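Long-range contacts in uncharacterized protein DUF1185 (Bordetella bronchiseptica RB50, PDB 3BYQ), which is of unknown function but, as a DUF1185 family member with a variant of the Bacillus chorismate mutase fold, may play a role in amino-acid metabolism: residues B[6-11]-B[153-158]; B[35-40]-B[161-166]. All coordinates share one frame; numbering follows the deposited sequence.

Contacts 1 and 2 are both buried, with centres about 6 Å apart, and both involve the same sheet, in which strands 7-17 and 29-39 are antiparallel neighbours. Contact 2 lies nearer the middle of the chain, its centre about 12 Å from the chain's centre against about 16 Å for contact 1; it joins two sheet strands by backbone bonds and apolar side chains, and no other subunit touches it. Contact 1 sets a strand against the loop 153-158 through charged side chains, close to two other subunits. A salt bridge from Arg8 NE to Glu161 OE2, 2.6 Å long, ties the two contacts together.

Contact 1: residues B[6-11]-B[153-158]. With EDO (1,2-ethanediol), chain F.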
# COMPACT_ATOMS: atom_id res chain seq x y z
N GLU B 6 -25.82 6.27 11.07
CA GLU B 6 -25.04 6.59 12.28
C GLU B 6 -23.62 6.92 11.86
O GLU B 6 -22.88 6.05 11.47
CB GLU B 6 -25.04 5.41 13.24
CG GLU B 6 -26.42 5.05 13.70
CD GLU B 6 -26.45 3.77 14.51
OE1 GLU B 6 -25.39 3.17 14.79
OE2 GLU B 6 -27.57 3.36 14.87
N ILE B 7 -23.25 8.19 12.00
CA ILE B 7 -21.92 8.68 11.56
C ILE B 7 -20.85 8.58 12.67
O ILE B 7 -21.01 9.12 13.77
CB ILE B 7 -22.01 10.16 11.10
CG1 ILE B 7 -23.08 10.35 10.02
CG2 ILE B 7 -20.63 10.69 10.58
CD1 ILE B 7 -23.36 11.80 9.70
N ARG B 8 -19.74 7.91 12.35
CA ARG B 8 -18.63 7.78 13.26
C ARG B 8 -17.68 8.97 13.11
O ARG B 8 -17.24 9.58 14.07
CB ARG B 8 -17.87 6.47 13.00
CG ARG B 8 -16.69 6.34 13.93
CD ARG B 8 -16.08 4.96 13.99
NE ARG B 8 -15.52 4.48 12.74
CZ ARG B 8 -14.26 4.63 12.36
NH1 ARG B 8 -13.42 5.32 13.08
NH2 ARG B 8 -13.86 4.12 11.20
N LYS B 9 -17.35 9.24 11.86
CA LYS B 9 -16.44 10.34 11.52
C LYS B 9 -16.65 10.85 10.14
O LYS B 9 -17.28 10.20 9.32
CB LYS B 9 -14.97 9.93 11.74
CG LYS B 9 -14.49 8.87 10.84
CD LYS B 9 -13.14 8.33 11.29
CE LYS B 9 -12.01 9.31 11.16
NZ LYS B 9 -10.75 8.70 11.77
N ARG B 10 -16.11 12.03 9.91
CA ARG B 10 -16.22 12.72 8.63
C ARG B 10 -14.88 13.36 8.31
O ARG B 10 -14.09 13.65 9.20
CB ARG B 10 -17.27 13.82 8.74
CG ARG B 10 -18.71 13.35 8.79
CD ARG B 10 -19.64 14.48 9.11
NE ARG B 10 -19.72 15.47 8.03
CZ ARG B 10 -20.40 16.59 8.07
NH1 ARG B 10 -21.18 16.87 9.09
NH2 ARG B 10 -20.34 17.43 7.04
N THR B 11 -14.60 13.49 7.03
CA THR B 11 -13.44 14.25 6.60
C THR B 11 -13.83 15.19 5.49
O THR B 11 -14.73 14.92 4.68
CB THR B 11 -12.24 13.39 6.16
OG1 THR B 11 -12.58 12.67 4.96
CG2 THR B 11 -11.82 12.44 7.29
N ILE B 153 -9.90 7.28 4.11
CA ILE B 153 -9.72 7.57 5.54
C ILE B 153 -8.92 6.39 6.06
O ILE B 153 -9.26 5.23 5.84
CB ILE B 153 -11.06 7.78 6.28
CG1 ILE B 153 -11.74 9.04 5.73
CG2 ILE B 153 -10.87 7.94 7.83
CD1 ILE B 153 -13.11 9.34 6.33
N GLN B 154 -7.90 6.71 6.84
CA GLN B 154 -6.96 5.71 7.28
C GLN B 154 -7.54 4.48 7.98
O GLN B 154 -7.11 3.34 7.73
CB GLN B 154 -5.87 6.34 8.12
CG GLN B 154 -4.82 5.36 8.61
CD GLN B 154 -5.21 4.69 9.93
OE1 GLN B 154 -5.80 5.33 10.80
NE2 GLN B 154 -4.86 3.42 10.08
N ASP B 155 -8.52 4.74 8.84
CA ASP B 155 -9.12 3.70 9.65
C ASP B 155 -10.55 3.40 9.23
O ASP B 155 -11.35 2.95 10.05
CB ASP B 155 -9.05 4.10 11.14
CG ASP B 155 -10.01 5.23 11.48
OD1 ASP B 155 -10.21 6.10 10.63
OD2 ASP B 155 -10.61 5.19 12.58
N ALA B 156 -10.87 3.63 7.99
CA ALA B 156 -12.21 3.38 7.50
C ALA B 156 -12.21 2.98 6.04
O ALA B 156 -11.24 3.26 5.33
CB ALA B 156 -13.07 4.65 7.63
N PRO B 157 -13.26 2.28 5.62
CA PRO B 157 -14.33 1.73 6.42
C PRO B 157 -13.83 0.46 7.07
O PRO B 157 -13.18 -0.37 6.41
CB PRO B 157 -15.38 1.36 5.39
CG PRO B 157 -14.64 1.08 4.18
CD PRO B 157 -13.45 1.95 4.18
N ARG B 158 -14.21 0.30 8.33
CA ARG B 158 -13.91 -0.92 9.05
C ARG B 158 -14.92 -1.93 8.44
O ARG B 158 -15.78 -1.54 7.68
CB ARG B 158 -13.99 -0.69 10.55
CG ARG B 158 -12.88 0.29 10.95
CD ARG B 158 -12.87 0.51 12.37
NE ARG B 158 -11.96 1.59 12.74
CZ ARG B 158 -11.71 1.94 14.00
NH1 ARG B 158 -12.22 1.27 15.02
NH2 ARG B 158 -10.94 2.97 14.22
C1 EDO F . -8.33 10.52 7.51
O1 EDO F . -7.33 9.48 7.46
C2 EDO F . -7.66 11.86 7.74
O2 EDO F . -6.56 12.01 6.82
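The guanidinium groups of Arg8 and Arg158 lie partly over one another: CZ of each stands 3.7 Å above the other's plane, displaced toward the rim, with the planes 44° apart. Asp155, which accepts bonds from both, probably eases the closeness of these like charges, together with nearby glutamates: Glu161, the partner of Arg8 NE, and Glu20 of the second subunit, which pairs with Arg158. At the edge of Arg8, NH1 reaches Asp155 OD2 (2.9 Å) almost in the guanidinium plane, but meets the oxygen from above the carboxylate plane, the two planes being 86° apart. Arg8 NH2 bonds to Asp155 O, approaching above the carbonyl plane. Asp155 O also lies at the edge of Arg158, in its plane, where NE meets it (3.1 Å); Arg158 NH2 completes this side-on grip at OD2, on the anti side. Asp155 OD1 takes Lys9 NZ (2.9 Å) on the syn side, though well out of the carboxylate plane. A bend in the Lys9 chain, chi3 -68°, turns the amine to it while CE passes Ile153 CG2 at 3.8 Å; Glu15 of the second subunit also pairs with Lys9. Beyond, Thr11 CG2 and Ile153 CD1 meet tip to tip at a tight 3.5 Å. Asp155 thus centres a buried salt-bridge network, held on a type I turn, Ile153 to Ala156, beside a strand whose sheet continues into the second subunit.

Contact 2: residues B[35-40]-B[161-166]; sequences CAVIRN and EILFAL
Ile38 CD1 abuts the edge of the Phe164 ring, 3.7 Å from CE2 and near the ring plane, while Ile162 CG2 lies over one ring face, offset toward the rim. Putting CG1 between backbone N and carbonyl carbon (chi1 77°) swings the Ile38 tip toward this ring. On this face helix 51-72 packs Leu57 on Ile38 and Phe53 on Ile162; Trp98 stacks on Phe164. At the strand end the Asn40 amide lies against the Ile162 tip, its CG 3.7 Å from CD1. Asn40 OD1 is bonded to the backbone N of Tyr42, and ND2 donates to a water that in turn donates to Glu161 O. On the other face, Leu163 CD2 and the Ala165 methyl form two bumps, and Cys35 rests in the groove they make, its CB 4.0 Å from CD2 and its SG 3.6 Å from the Ala165 CB. Val37 and Leu163 lie alongside as a non-hydrogen-bonded pair. Val37 CG1 packs against the Glu161 carboxylate, 3.4 Å from OE1. The strands are antiparallel, their axes 155° apart: Ala36 with Phe164 and Ile38 with Ile162 each exchange two N-H to O bonds, the shortest from Ile38 N to Ile162 O (2.8 Å, 174°). The chemistry implies that backbone bonds fix the register, mostly apolar side chains line both faces, and charge is confined to the Arg39 and Glu161 end, where Glu6 and Arg8 answer it.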
# COMPACT_ATOMS: atom_id res chain seq x y z
N CYS B 35 -16.47 13.40 3.08
CA CYS B 35 -16.71 11.98 3.36
C CYS B 35 -17.32 11.78 4.74
O CYS B 35 -17.01 12.52 5.71
CB CYS B 35 -15.39 11.22 3.36
SG CYS B 35 -14.37 11.42 1.83
N ALA B 36 -18.16 10.76 4.81
CA ALA B 36 -18.76 10.30 6.07
C ALA B 36 -18.64 8.78 6.16
O ALA B 36 -18.95 8.06 5.19
CB ALA B 36 -20.23 10.70 6.17
N VAL B 37 -18.24 8.34 7.36
CA VAL B 37 -18.10 6.94 7.71
C VAL B 37 -19.28 6.59 8.58
O VAL B 37 -19.48 7.20 9.62
CB VAL B 37 -16.80 6.64 8.45
CG1 VAL B 37 -16.74 5.18 8.83
CG2 VAL B 37 -15.58 7.04 7.60
N ILE B 38 -20.10 5.66 8.09
CA ILE B 38 -21.31 5.23 8.78
C ILE B 38 -21.34 3.73 9.02
O ILE B 38 -20.64 2.99 8.40
CB ILE B 38 -22.60 5.68 8.08
CG1 ILE B 38 -22.93 4.83 6.83
CG2 ILE B 38 -22.53 7.19 7.72
CD1 ILE B 38 -24.39 5.04 6.28
N ARG B 39 -22.10 3.32 10.02
CA ARG B 39 -22.29 1.90 10.28
C ARG B 39 -23.08 1.32 9.13
O ARG B 39 -24.00 1.95 8.61
CB ARG B 39 -23.05 1.70 11.59
CG ARG B 39 -23.20 0.24 11.97
CD ARG B 39 -23.80 0.10 13.36
NE ARG B 39 -25.16 0.62 13.42
CZ ARG B 39 -26.25 -0.04 13.01
NH1 ARG B 39 -26.14 -1.24 12.47
NH2 ARG B 39 -27.44 0.54 13.13
N ASN B 40 -22.73 0.10 8.75
CA ASN B 40 -23.47 -0.62 7.73
C ASN B 40 -24.53 -1.48 8.40
O ASN B 40 -24.20 -2.49 9.00
CB ASN B 40 -22.55 -1.53 6.92
CG ASN B 40 -23.24 -2.20 5.76
OD1 ASN B 40 -24.46 -2.15 5.66
ND2 ASN B 40 -22.47 -2.81 4.87
N GLU B 161 -18.70 -1.08 8.22
CA GLU B 161 -18.96 0.33 7.90
C GLU B 161 -18.98 0.57 6.41
O GLU B 161 -18.66 -0.29 5.59
CB GLU B 161 -17.89 1.23 8.50
CG GLU B 161 -17.78 1.13 9.98
CD GLU B 161 -16.78 2.08 10.56
OE1 GLU B 161 -15.66 2.18 9.98
OE2 GLU B 161 -17.08 2.66 11.64
N ILE B 162 -19.42 1.78 6.08
CA ILE B 162 -19.40 2.30 4.70
C ILE B 162 -18.95 3.74 4.73
O ILE B 162 -19.30 4.49 5.67
CB ILE B 162 -20.78 2.29 3.99
CG1 ILE B 162 -21.50 0.94 4.12
CG2 ILE B 162 -20.61 2.69 2.47
CD1 ILE B 162 -23.06 1.00 3.86
N LEU B 163 -18.08 4.08 3.78
CA LEU B 163 -17.60 5.46 3.59
C LEU B 163 -18.27 5.99 2.34
O LEU B 163 -18.21 5.37 1.26
CB LEU B 163 -16.06 5.47 3.44
CG LEU B 163 -15.39 6.85 3.36
CD1 LEU B 163 -13.87 6.68 3.61
CD2 LEU B 163 -15.60 7.50 2.00
N PHE B 164 -19.03 7.06 2.50
CA PHE B 164 -19.70 7.75 1.40
C PHE B 164 -19.07 9.11 1.21
O PHE B 164 -18.79 9.80 2.17
CB PHE B 164 -21.20 7.92 1.69
CG PHE B 164 -21.99 6.62 1.68
CD1 PHE B 164 -22.13 5.91 0.50
CD2 PHE B 164 -22.67 6.18 2.79
CE1 PHE B 164 -22.87 4.75 0.44
CE2 PHE B 164 -23.44 5.00 2.75
CZ PHE B 164 -23.52 4.29 1.55
N ALA B 165 -18.91 9.50 -0.06
CA ALA B 165 -18.25 10.74 -0.39
C ALA B 165 -18.83 11.48 -1.57
O ALA B 165 -19.36 10.86 -2.53
CB ALA B 165 -16.75 10.44 -0.69
N LEU B 166 -18.70 12.80 -1.50
CA LEU B 166 -19.03 13.67 -2.64
C LEU B 166 -17.80 14.50 -2.91
O LEU B 166 -17.02 14.82 -2.00
CB LEU B 166 -20.20 14.58 -2.34
CG LEU B 166 -21.55 13.88 -2.11
CD1 LEU B 166 -22.63 14.89 -1.76
CD2 LEU B 166 -21.93 13.07 -3.32
O HOH W 1 -19.65 -2.91 5.63